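Side-chain contacts in putative glycosyl hydrolase (Bacteroides thetaiotaomicron VPI-5482, PDB 3K11), which is of unknown function but is probably a glycosyl hydrolase related to family 88 enzymes: residues A337-I340 with W344-A347; A298-V303 with I348-V353; I331-L336 with L356-V361; I411-T416 with V426-E431. One frame throughout, in Å; residues are numbered along the deposited sequence. Where two conformers were deposited one is given.

Helices 326-342 and 347-362 run roughly antiparallel. Contact 1 is the connection between them; contact 3 lies further along the pair, the two centres about 12 Å apart. Contact 2 sets helix 347-362 against helix 289-304, its centre about 8 Å from that of contact 1; Ile345 CD1 lies 3.7 Å from Tyr350 CD2. Contact 4 brings in helix 400-416 and the hairpin after it, and Ile340 CG2 meets Leu413 CD1 at 3.5 Å. Contacts 2 and 4 make most of the contacts with the second subunit; contacts 1 and 3 reach it through Asp346 and Leu356. No active site is identified here; 1,2-ethanediol lies by Asp346 of contact 1, Arg301 of contact 2 and Asn415 of contact 4.

Contact 1: residues A337-I340 with W344-A347; sequences AHAI and WIDA
His338 and Trp344 meet as an offset edge-to-face pair, the imidazole edge turned toward the six-membered ring of the indole. The centroids are 5.4 Å apart and the planes stand at 85°. CG of His338 lies anti to the backbone N (chi1 -171°), which carries the ring off the helix so that CD2 comes 3.9 Å from Trp344 CZ3. Both ring nitrogens are held, NE2 by Asp280 and ND1 by Glu409, which fixes the rotation of the imidazole. Trp344 CE3 lies against Ala339, 3.7 Å from its CA and 3.9 Å from its CB. This is the short connection between two successive, roughly antiparallel helices, in what is probably the (alpha/alpha)6 barrel of the family. Ala339 O closes it, accepting Trp344 N at 2.8 Å and, more weakly, Ile345 N. Ile345 folds back under Ala339, its CG1 and CD1 both reaching the alanine CB, while CG1 crosses Ile340 CG1 at 3.9 Å. The other branch of Ile340, CG2, rests on Ala347 CB at 3.6 Å. One water donates to Ile340 O and Ile345 O. Asp346, at the N-cap of the next helix, accepts Ala349 N through OD2, which also bonds Ser256 OG of the second subunit.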
loop_
_atom_site.group_PDB
_atom_site.type_symbol
_atom_site.label_atom_id
_atom_site.label_comp_id
_atom_site.label_asym_id
_atom_site.label_seq_id
_atom_site.Cartn_x
_atom_site.Cartn_y
_atom_site.Cartn_z
ATOM N N ALA A 337 -16.861 17.789 6.847
ATOM C CA ALA A 337 -17.439 19.148 6.792
ATOM C C ALA A 337 -18.041 19.504 8.149
ATOM O O ALA A 337 -17.888 20.639 8.632
ATOM C CB ALA A 337 -18.487 19.223 5.693
ATOM N N HIS A 338 -18.740 18.544 8.760
ATOM C CA HIS A 338 -19.386 18.773 10.061
ATOM C C HIS A 338 -18.354 19.117 11.153
ATOM O O HIS A 338 -18.528 20.069 11.919
ATOM C CB HIS A 338 -20.160 17.538 10.478
ATOM C CG HIS A 338 -21.025 17.747 11.675
ATOM N ND1 HIS A 338 -22.079 18.636 11.660
ATOM C CD2 HIS A 338 -21.014 17.179 12.909
ATOM C CE1 HIS A 338 -22.657 18.638 12.856
ATOM N NE2 HIS A 338 -22.050 17.745 13.623
ATOM N N ALA A 339 -17.281 18.324 11.180
ATOM C CA ALA A 339 -16.219 18.479 12.177
ATOM C C ALA A 339 -15.520 19.832 11.989
ATOM O O ALA A 339 -15.135 20.457 12.965
ATOM C CB ALA A 339 -15.192 17.337 12.078
ATOM N N ILE A 340 -15.361 20.281 10.742
ATOM C CA ILE A 340 -14.794 21.609 10.507
ATOM C C ILE A 340 -15.764 22.674 10.996
ATOM O O ILE A 340 -15.353 23.613 11.733
ATOM C CB ILE A 340 -14.480 21.881 9.007
ATOM C CG1 ILE A 340 -13.368 20.939 8.499
ATOM C CG2 ILE A 340 -14.030 23.349 8.820
ATOM C CD1 ILE A 340 -13.305 20.785 6.925
ATOM N N TRP A 344 -14.059 21.006 15.488
ATOM C CA TRP A 344 -13.359 19.815 15.989
ATOM C C TRP A 344 -12.065 19.493 15.252
ATOM O O TRP A 344 -11.128 18.962 15.847
ATOM C CB TRP A 344 -14.254 18.591 15.910
ATOM C CG TRP A 344 -15.537 18.723 16.625
ATOM C CD1 TRP A 344 -15.845 19.530 17.651
ATOM C CD2 TRP A 344 -16.698 17.920 16.383
ATOM N NE1 TRP A 344 -17.147 19.313 18.051
ATOM C CE2 TRP A 344 -17.686 18.332 17.269
ATOM C CE3 TRP A 344 -16.990 16.911 15.474
ATOM C CZ2 TRP A 344 -18.934 17.752 17.291
ATOM C CZ3 TRP A 344 -18.244 16.336 15.474
ATOM C CH2 TRP A 344 -19.210 16.777 16.362
ATOM N N ILE A 345 -12.005 19.822 13.966
ATOM C CA ILE A 345 -10.809 19.610 13.147
ATOM C C ILE A 345 -10.526 20.839 12.309
ATOM O O ILE A 345 -11.336 21.742 12.151
ATOM C CB ILE A 345 -10.927 18.285 12.282
ATOM C CG1 ILE A 345 -11.899 18.463 11.093
ATOM C CG2 ILE A 345 -11.239 17.052 13.165
ATOM C CD1 ILE A 345 -12.102 17.201 10.196
ATOM N N ASP A 346 -9.300 20.893 11.818
ATOM C CA ASP A 346 -8.767 22.049 11.153
ATOM C C ASP A 346 -9.261 22.259 9.738
ATOM O O ASP A 346 -9.248 21.349 8.898
ATOM C CB ASP A 346 -7.248 21.894 11.138
ATOM C CG ASP A 346 -6.540 23.138 10.742
ATOM O OD1 ASP A 346 -6.426 24.093 11.579
ATOM O OD2 ASP A 346 -6.078 23.142 9.584
ATOM N N ALA A 347 -9.683 23.486 9.448
ATOM C CA ALA A 347 -10.238 23.806 8.127
ATOM C C ALA A 347 -9.183 23.787 7.025
ATOM O O ALA A 347 -9.479 23.374 5.906
ATOM C CB ALA A 347 -10.968 25.154 8.168
HETATM O O HOH W 1 -12.663 24.052 12.490
#

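Contact 2: residues A298-V303 with I348-V353; sequences AHVRGV and IAYGPV
Val300 lays one methyl over the face of the Tyr350 ring, joining helix 289-304 to helix 347-362 within what is probably the (alpha/alpha)6 barrel of the family. The contact is a CH-pi one: Val300 CG1 lies 4.0 Å from the centroid of the Tyr350 ring, 22° off the normal, displaced toward the phenolic end so that CZ is its nearest ring atom. With CG1 anti to the backbone N (chi1 163°), this branch reaches out toward the facing helix, whose backbone stays well apart, the Val300 and Tyr350 CA atoms being 9.4 Å from each other. Ala349 CB sits on the opposite face, 3.9 Å above the plane of the Tyr350 ring, so the ring is sandwiched between two methyls. Further out, Val300 packs on Leu336 and Leu272, and Tyr350 on Ile340 and Thr304. The polar ends look to the second subunit, where one carboxylate, that of Asp258, takes a hydrogen bond through OD2 with Tyr350 OH and a salt bridge through OD1 with Arg301 NH1, and so ties down the far end of the ring. At the rim, in one of the two modelled conformers of the arginine, Arg301 CG lies 3.6 Å from Tyr350 OH.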
loop_
_atom_site.group_PDB
_atom_site.type_symbol
_atom_site.label_atom_id
_atom_site.label_comp_id
_atom_site.label_asym_id
_atom_site.label_seq_id
_atom_site.Cartn_x
_atom_site.Cartn_y
_atom_site.Cartn_z
ATOM N N ALA A 298 -8.268 10.515 15.863
ATOM C CA ALA A 298 -7.381 9.481 15.346
ATOM C C ALA A 298 -7.990 8.820 14.107
ATOM O O ALA A 298 -7.282 8.523 13.148
ATOM C CB ALA A 298 -7.072 8.415 16.405
ATOM N N HIS A 299 -9.305 8.614 14.113
ATOM C CA HIS A 299 -9.990 8.013 12.970
ATOM C C HIS A 299 -9.993 8.949 11.761
ATOM O O HIS A 299 -9.759 8.540 10.623
ATOM C CB HIS A 299 -11.416 7.642 13.371
ATOM C CG HIS A 299 -12.087 6.695 12.430
ATOM N ND1 HIS A 299 -13.459 6.595 12.346
ATOM C CD2 HIS A 299 -11.581 5.816 11.524
ATOM C CE1 HIS A 299 -13.770 5.665 11.452
ATOM N NE2 HIS A 299 -12.654 5.174 10.939
ATOM N N VAL A 300 -10.178 10.229 12.026
ATOM C CA VAL A 300 -10.102 11.233 10.962
ATOM C C VAL A 300 -8.741 11.150 10.249
ATOM O O VAL A 300 -8.664 11.133 8.993
ATOM C CB VAL A 300 -10.358 12.646 11.472
ATOM C CG1 VAL A 300 -9.873 13.714 10.455
ATOM C CG2 VAL A 300 -11.815 12.867 11.792
ATOM N N ARG A 301 -7.666 11.112 11.030
ATOM C CA ARG A 301 -6.338 11.057 10.453
ATOM C C ARG A 301 -6.098 9.788 9.623
ATOM O O ARG A 301 -5.437 9.848 8.584
ATOM C CB ARG A 301 -5.268 11.218 11.541
ATOM C CG ARG A 301 -5.182 12.630 12.099
ATOM C CD ARG A 301 -3.947 12.801 12.979
ATOM N NE ARG A 301 -4.086 12.133 14.262
ATOM C CZ ARG A 301 -4.650 12.676 15.348
ATOM N NH1 ARG A 301 -5.180 13.906 15.348
ATOM N NH2 ARG A 301 -4.738 11.957 16.449
ATOM N N GLY A 302 -6.593 8.648 10.091
ATOM C CA GLY A 302 -6.408 7.369 9.373
ATOM C C GLY A 302 -7.210 7.290 8.109
ATOM O O GLY A 302 -6.719 6.829 7.102
ATOM N N VAL A 303 -8.457 7.727 8.164
ATOM C CA VAL A 303 -9.332 7.719 6.990
ATOM C C VAL A 303 -8.822 8.674 5.925
ATOM O O VAL A 303 -8.695 8.303 4.746
ATOM C CB VAL A 303 -10.833 8.039 7.347
ATOM C CG1 VAL A 303 -11.669 8.327 6.044
ATOM C CG2 VAL A 303 -11.453 6.871 8.205
ATOM N N ILE A 348 -7.980 24.317 7.306
ATOM C CA ILE A 348 -6.951 24.389 6.272
ATOM C C ILE A 348 -6.575 22.951 5.872
ATOM O O ILE A 348 -6.448 22.588 4.665
ATOM C CB ILE A 348 -5.689 25.156 6.751
ATOM C CG1 ILE A 348 -5.971 26.658 6.910
ATOM C CG2 ILE A 348 -4.557 24.945 5.749
ATOM C CD1 ILE A 348 -4.882 27.471 7.673
ATOM N N ALA A 349 -6.429 22.095 6.870
ATOM C CA ALA A 349 -6.028 20.718 6.617
ATOM C C ALA A 349 -7.092 19.863 5.940
ATOM O O ALA A 349 -6.771 19.056 5.076
ATOM C CB ALA A 349 -5.543 20.027 7.923
ATOM N N TYR A 350 -8.352 20.024 6.346
ATOM C CA TYR A 350 -9.391 19.119 5.909
ATOM C C TYR A 350 -10.418 19.664 4.935
ATOM O O TYR A 350 -11.129 18.896 4.322
ATOM C CB TYR A 350 -10.062 18.459 7.133
ATOM C CG TYR A 350 -9.078 17.604 7.899
ATOM C CD1 TYR A 350 -8.502 16.477 7.319
ATOM C CD2 TYR A 350 -8.666 17.960 9.195
ATOM C CE1 TYR A 350 -7.591 15.724 8.003
ATOM C CE2 TYR A 350 -7.703 17.191 9.888
ATOM C CZ TYR A 350 -7.192 16.066 9.284
ATOM O OH TYR A 350 -6.269 15.249 9.949
ATOM N N GLY A 351 -10.561 20.989 4.815
ATOM C CA GLY A 351 -11.536 21.526 3.892
ATOM C C GLY A 351 -11.377 20.991 2.482
ATOM O O GLY A 351 -12.347 20.606 1.851
ATOM N N PRO A 352 -10.142 20.972 1.973
ATOM C CA PRO A 352 -9.932 20.457 0.614
ATOM C C PRO A 352 -10.211 18.970 0.425
ATOM O O PRO A 352 -10.578 18.547 -0.685
ATOM C CB PRO A 352 -8.471 20.797 0.355
ATOM C CG PRO A 352 -8.209 21.978 1.212
ATOM C CD PRO A 352 -8.916 21.601 2.496
ATOM N N VAL A 353 -10.059 18.193 1.498
ATOM C CA VAL A 353 -10.416 16.779 1.516
ATOM C C VAL A 353 -11.918 16.619 1.328
ATOM O O VAL A 353 -12.380 15.873 0.482
ATOM C CB VAL A 353 -9.971 16.107 2.816
ATOM C CG1 VAL A 353 -10.351 14.597 2.811
ATOM C CG2 VAL A 353 -8.432 16.263 2.994
#

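Contact 3: residues I331-L336 with L356-V361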
loop_
_atom_site.group_PDB
_atom_site.type_symbol
_atom_site.label_atom_id
_atom_site.label_comp_id
_atom_site.label_asym_id
_atom_site.label_seq_id
_atom_site.Cartn_x
_atom_site.Cartn_y
_atom_site.Cartn_z
ATOM N N ILE A 331 -20.441 9.684 3.304
ATOM C CA ILE A 331 -20.396 9.709 4.762
ATOM C C ILE A 331 -19.140 10.479 5.250
ATOM O O ILE A 331 -19.266 11.365 6.121
ATOM C CB ILE A 331 -20.414 8.314 5.414
ATOM C CG1 ILE A 331 -21.727 7.549 5.122
ATOM C CG2 ILE A 331 -20.196 8.447 6.943
ATOM C CD1 ILE A 331 -21.610 5.986 5.350
ATOM N N TYR A 332 -17.969 10.172 4.708
ATOM C CA TYR A 332 -16.762 10.872 5.118
ATOM C C TYR A 332 -16.838 12.349 4.841
ATOM O O TYR A 332 -16.397 13.174 5.659
ATOM C CB TYR A 332 -15.516 10.323 4.469
ATOM C CG TYR A 332 -15.296 8.839 4.745
ATOM C CD1 TYR A 332 -15.533 8.288 6.000
ATOM C CD2 TYR A 332 -14.787 8.012 3.775
ATOM C CE1 TYR A 332 -15.309 6.933 6.240
ATOM C CE2 TYR A 332 -14.558 6.644 4.013
ATOM C CZ TYR A 332 -14.839 6.121 5.239
ATOM O OH TYR A 332 -14.654 4.767 5.486
ATOM N N VAL A 333 -17.351 12.702 3.679
ATOM C CA VAL A 333 -17.511 14.146 3.344
ATOM C C VAL A 333 -18.392 14.833 4.401
ATOM O O VAL A 333 -18.067 15.924 4.861
ATOM C CB VAL A 333 -18.095 14.342 1.922
ATOM C CG1 VAL A 333 -18.500 15.814 1.647
ATOM C CG2 VAL A 333 -17.055 13.858 0.848
ATOM N N TYR A 334 -19.516 14.219 4.742
ATOM C CA TYR A 334 -20.375 14.787 5.772
ATOM C C TYR A 334 -19.576 14.948 7.060
ATOM O O TYR A 334 -19.622 15.997 7.699
ATOM C CB TYR A 334 -21.630 13.955 6.080
ATOM C CG TYR A 334 -22.219 14.405 7.404
ATOM C CD1 TYR A 334 -22.928 15.600 7.501
ATOM C CD2 TYR A 334 -22.010 13.686 8.580
ATOM C CE1 TYR A 334 -23.406 16.034 8.718
ATOM C CE2 TYR A 334 -22.474 14.147 9.826
ATOM C CZ TYR A 334 -23.178 15.317 9.868
ATOM O OH TYR A 334 -23.683 15.790 11.058
ATOM N N CYS A 335 -18.934 13.872 7.497
ATOM C CA CYS A 335 -18.262 13.933 8.782
ATOM C C CYS A 335 -17.198 15.012 8.833
ATOM O O CYS A 335 -17.027 15.666 9.843
ATOM C CB CYS A 335 -17.612 12.616 9.112
ATOM S SG CYS A 335 -18.886 11.338 9.439
ATOM N N LEU A 336 -16.439 15.129 7.755
ATOM C CA LEU A 336 -15.343 16.087 7.710
ATOM C C LEU A 336 -15.860 17.510 7.687
ATOM O O LEU A 336 -15.389 18.360 8.470
ATOM C CB LEU A 336 -14.431 15.793 6.525
ATOM C CG LEU A 336 -13.618 14.511 6.554
ATOM C CD1 LEU A 336 -12.984 14.261 5.149
ATOM C CD2 LEU A 336 -12.563 14.465 7.742
ATOM N N LEU A 356 -12.999 17.918 -2.301
ATOM C CA LEU A 356 -12.665 16.948 -3.343
ATOM C C LEU A 356 -13.609 15.770 -3.236
ATOM O O LEU A 356 -14.098 15.222 -4.249
ATOM C CB LEU A 356 -11.227 16.460 -3.187
ATOM C CG LEU A 356 -10.817 15.336 -4.132
ATOM C CD1 LEU A 356 -10.958 15.749 -5.625
ATOM C CD2 LEU A 356 -9.421 14.788 -3.821
ATOM N N GLY A 357 -13.842 15.309 -2.012
ATOM C CA GLY A 357 -14.799 14.214 -1.831
ATOM C C GLY A 357 -16.183 14.539 -2.346
ATOM O O GLY A 357 -16.855 13.655 -2.899
ATOM N N TRP A 358 -16.639 15.785 -2.148
ATOM C CA TRP A 358 -17.913 16.228 -2.697
ATOM C C TRP A 358 -17.898 16.218 -4.237
ATOM O O TRP A 358 -18.847 15.756 -4.854
ATOM C CB TRP A 358 -18.385 17.610 -2.151
ATOM C CG TRP A 358 -19.738 17.917 -2.791
ATOM C CD1 TRP A 358 -19.939 18.687 -3.860
ATOM C CD2 TRP A 358 -20.976 17.250 -2.540
ATOM N NE1 TRP A 358 -21.242 18.646 -4.243
ATOM C CE2 TRP A 358 -21.902 17.737 -3.477
ATOM C CE3 TRP A 358 -21.386 16.278 -1.628
ATOM C CZ2 TRP A 358 -23.242 17.359 -3.484
ATOM C CZ3 TRP A 358 -22.710 15.863 -1.654
ATOM C CH2 TRP A 358 -23.617 16.380 -2.593
ATOM N N HIS A 359 -16.836 16.723 -4.854
ATOM C CA HIS A 359 -16.734 16.665 -6.318
ATOM C C HIS A 359 -16.893 15.227 -6.806
ATOM O O HIS A 359 -17.597 14.960 -7.799
ATOM C CB HIS A 359 -15.395 17.214 -6.803
ATOM C CG HIS A 359 -15.323 18.709 -6.851
ATOM N ND1 HIS A 359 -16.184 19.479 -7.609
ATOM C CD2 HIS A 359 -14.481 19.577 -6.242
ATOM C CE1 HIS A 359 -15.870 20.757 -7.458
ATOM N NE2 HIS A 359 -14.826 20.842 -6.651
ATOM N N ALA A 360 -16.259 14.303 -6.083
ATOM C CA ALA A 360 -16.283 12.884 -6.411
ATOM C C ALA A 360 -17.740 12.372 -6.347
ATOM O O ALA A 360 -18.282 11.830 -7.295
ATOM C CB ALA A 360 -15.410 12.094 -5.436
ATOM N N VAL A 361 -18.376 12.616 -5.226
ATOM C CA VAL A 361 -19.739 12.165 -5.007
ATOM C C VAL A 361 -20.752 12.798 -5.995
ATOM O O VAL A 361 -21.642 12.107 -6.538
ATOM C CB VAL A 361 -20.132 12.479 -3.516
ATOM C CG1 VAL A 361 -21.564 12.384 -3.276
ATOM C CG2 VAL A 361 -19.338 11.517 -2.583
#
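Val333 meets Gly357 and Trp358 where helices 326-342 and 347-362, the two arms of an alpha-alpha hairpin, come close together. The CB of Val333 points toward the facing helix but is itself still 5.0 Å from Gly357 CA; the two methyls beyond it make the contact. CG2, anti to the carbonyl carbon of its own residue, is the branch that drives forward. Val333 CG2 comes down on bare backbone, 3.4 Å from Gly357 C and 3.5 Å from Gly357 CA, and continues over the peptide link to Trp358 N at 3.6 Å. Val361 CG2, one helical turn further on, lies more distantly, 4.7 Å from Val333 CG2. CG1, anti to the backbone N (chi1 170°), goes to the Trp358 side instead. There Val333 CG1 lies 4.2 Å from Trp358 CB and approaches the indole at its edge, near the ring plane, with Trp358 CE3 the closest ring atom at 4.4 Å. One methyl thus rests on the main chain and the other lies beside the tryptophan. Glycine, having no side chain, lets the backbones draw in until Val333 CA and Gly357 CA are 5.8 Å apart. Helix 400-416 packs alongside, with Ala406 against Val333 and Val403 against Val361. The chemistry is that of carbon against carbon and against a peptide whose carbonyl, Gly357 O, already takes the helical bond from Val361 N, so close fit and dispersion, rather than directional polar bonds, hold these helices together here.

Contact 4: residues I411-T416 with V426-E431; sequences IRLLNT and VQYYQE. With EDO (1,2-ethanediol), chain B.
The hydroxyl end of Tyr428 lies among the methyls of Leu413 and Leu414 while bonding Gln355 OE1, and the residue has an unusual first torsion of -93°, away from the staggered positions. Tyr428 follows strand 425-427, second strand of the small antiparallel hairpin after helix 400-416, and its ring lies between that helix and helix 347-362. Leu413 comes to the ring from the edge: Leu413 CG lies near the ring plane, 3.8 Å from Tyr428 CE2, and Leu413 CD2 is 3.5 Å from Tyr428 OH. An extended first torsion, CG anti to the backbone N (chi1 -177°), sends this leucine out from the helix toward the ring. Leu414 adds one methyl from the next position, its CD2 3.9 Å from Tyr428 OH. The bond to Gln355 satisfies the hydroxyl and helps fix the ring. The far edge lies against helix 347-362, with Tyr428 CE1 3.4 Å from Gly351 C. On the main chain, Tyr428 O accepts Gln195 NE2 of the second subunit and a weak bond from Gln430 NE2 of its own chain. Beyond the ring the segments are bridged by a water that donates to Gln430 O at 2.7 Å and to Thr416 O. On the solvent side of the helix, a 1,2-ethanediol, probably from the crystallisation liquor, takes a weak but nearly straight bond (165°) from Asn415 ND2 to its O2 at 3.5 Å.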
loop_
_atom_site.group_PDB
_atom_site.type_symbol
_atom_site.label_atom_id
_atom_site.label_comp_id
_atom_site.label_asym_id
_atom_site.label_seq_id
_atom_site.Cartn_x
_atom_site.Cartn_y
_atom_site.Cartn_z
ATOM N N ILE A 411 -22.844 22.817 2.092
ATOM C CA ILE A 411 -23.427 24.157 1.923
ATOM C C ILE A 411 -23.083 25.036 3.124
ATOM O O ILE A 411 -22.649 26.190 2.937
ATOM C CB ILE A 411 -24.961 24.088 1.661
ATOM C CG1 ILE A 411 -25.197 23.510 0.252
ATOM C CG2 ILE A 411 -25.697 25.490 1.859
ATOM C CD1 ILE A 411 -26.648 22.931 -0.009
ATOM N N ARG A 412 -23.246 24.496 4.340
ATOM C CA ARG A 412 -22.858 25.222 5.558
ATOM C C ARG A 412 -21.392 25.612 5.492
ATOM O O ARG A 412 -21.032 26.764 5.729
ATOM C CB ARG A 412 -23.064 24.358 6.799
ATOM C CG ARG A 412 -22.602 24.997 8.114
ATOM C CD ARG A 412 -23.606 25.968 8.609
ATOM N NE ARG A 412 -24.647 25.320 9.412
ATOM C CZ ARG A 412 -25.863 25.831 9.634
ATOM N NH1 ARG A 412 -26.251 26.993 9.086
ATOM N NH2 ARG A 412 -26.720 25.158 10.391
ATOM N N LEU A 413 -20.548 24.632 5.196
ATOM C CA LEU A 413 -19.086 24.867 5.129
ATOM C C LEU A 413 -18.732 25.969 4.129
ATOM O O LEU A 413 -17.950 26.916 4.427
ATOM C CB LEU A 413 -18.375 23.551 4.762
ATOM C CG LEU A 413 -16.836 23.547 4.710
ATOM C CD1 LEU A 413 -16.235 23.868 6.097
ATOM C CD2 LEU A 413 -16.289 22.214 4.167
ATOM N N LEU A 414 -19.305 25.870 2.931
ATOM C CA LEU A 414 -19.040 26.885 1.902
ATOM C C LEU A 414 -19.596 28.266 2.240
ATOM O O LEU A 414 -19.071 29.277 1.758
ATOM C CB LEU A 414 -19.562 26.440 0.529
ATOM C CG LEU A 414 -18.962 25.147 -0.028
ATOM C CD1 LEU A 414 -19.823 24.651 -1.188
ATOM C CD2 LEU A 414 -17.511 25.407 -0.459
ATOM N N ASN A 415 -20.653 28.311 3.032
ATOM C CA ASN A 415 -21.235 29.571 3.499
ATOM C C ASN A 415 -20.548 30.183 4.721
ATOM O O ASN A 415 -20.883 31.287 5.117
ATOM C CB ASN A 415 -22.707 29.370 3.843
ATOM C CG ASN A 415 -23.610 29.301 2.607
ATOM O OD1 ASN A 415 -23.306 29.888 1.569
ATOM N ND2 ASN A 415 -24.755 28.640 2.752
ATOM N N THR A 416 -19.609 29.463 5.321
ATOM C CA THR A 416 -18.896 29.932 6.495
ATOM C C THR A 416 -17.444 30.217 6.106
ATOM O O THR A 416 -16.924 31.324 6.315
ATOM C CB THR A 416 -18.964 28.863 7.617
ATOM O OG1 THR A 416 -20.325 28.444 7.801
ATOM C CG2 THR A 416 -18.427 29.414 8.935
ATOM N N VAL A 426 -7.127 23.735 -4.294
ATOM C CA VAL A 426 -8.149 24.254 -3.401
ATOM C C VAL A 426 -7.516 24.554 -2.052
ATOM O O VAL A 426 -6.852 23.686 -1.476
ATOM C CB VAL A 426 -9.277 23.234 -3.225
ATOM C CG1 VAL A 426 -10.238 23.667 -2.111
ATOM C CG2 VAL A 426 -10.023 22.992 -4.560
ATOM N N GLN A 427 -7.655 25.801 -1.571
ATOM C CA GLN A 427 -7.211 26.176 -0.239
ATOM C C GLN A 427 -8.331 26.801 0.547
ATOM O O GLN A 427 -9.123 27.559 0.004
ATOM C CB GLN A 427 -6.008 27.115 -0.309
ATOM C CG GLN A 427 -4.732 26.428 -0.811
ATOM C CD GLN A 427 -4.069 25.519 0.232
ATOM O OE1 GLN A 427 -4.335 25.647 1.425
ATOM N NE2 GLN A 427 -3.122 24.669 -0.204
ATOM N N TYR A 428 -8.402 26.469 1.836
ATOM C CA TYR A 428 -9.427 27.017 2.720
ATOM C C TYR A 428 -8.935 28.230 3.473
ATOM O O TYR A 428 -7.895 28.165 4.131
ATOM C CB TYR A 428 -9.972 25.934 3.671
ATOM C CG TYR A 428 -11.200 25.269 3.102
ATOM C CD1 TYR A 428 -11.153 24.593 1.885
ATOM C CD2 TYR A 428 -12.427 25.352 3.737
ATOM C CE1 TYR A 428 -12.297 24.034 1.326
ATOM C CE2 TYR A 428 -13.566 24.789 3.195
ATOM C CZ TYR A 428 -13.510 24.134 1.953
ATOM O OH TYR A 428 -14.653 23.551 1.385
ATOM N N TYR A 429 -9.716 29.308 3.433
ATOM C CA TYR A 429 -9.376 30.562 4.117
ATOM C C TYR A 429 -10.534 30.926 5.049
ATOM O O TYR A 429 -11.674 30.797 4.688
ATOM C CB TYR A 429 -9.104 31.695 3.101
ATOM C CG TYR A 429 -7.908 31.356 2.241
ATOM C CD1 TYR A 429 -6.613 31.523 2.726
ATOM C CD2 TYR A 429 -8.064 30.813 0.987
ATOM C CE1 TYR A 429 -5.517 31.156 1.982
ATOM C CE2 TYR A 429 -6.964 30.445 0.235
ATOM C CZ TYR A 429 -5.695 30.598 0.740
ATOM O OH TYR A 429 -4.594 30.212 -0.005
ATOM N N GLN A 430 -10.225 31.395 6.239
ATOM C CA GLN A 430 -11.255 31.693 7.208
ATOM C C GLN A 430 -11.785 33.118 7.015
ATOM O O GLN A 430 -12.906 33.395 7.392
ATOM C CB GLN A 430 -10.755 31.360 8.614
ATOM C CG GLN A 430 -10.544 29.776 8.776
ATOM C CD GLN A 430 -9.339 29.174 7.950
ATOM O OE1 GLN A 430 -8.216 29.618 8.112
ATOM N NE2 GLN A 430 -9.600 28.172 7.075
ATOM N N GLU A 431 -10.990 33.989 6.383
ATOM C CA GLU A 431 -11.410 35.315 5.940
ATOM C C GLU A 431 -11.314 35.361 4.410
ATOM O O GLU A 431 -10.381 34.790 3.829
ATOM C CB GLU A 431 -10.477 36.392 6.522
ATOM C CG GLU A 431 -10.455 36.477 8.070
HETATM C C1 EDO B . -27.765 26.963 -1.164
HETATM O O1 EDO B . -28.567 26.718 0.011
HETATM C C2 EDO B . -27.404 28.443 -1.301
HETATM O O2 EDO B . -26.619 28.906 -0.172
HETATM O O HOH W 2 -14.457 31.393 8.175
#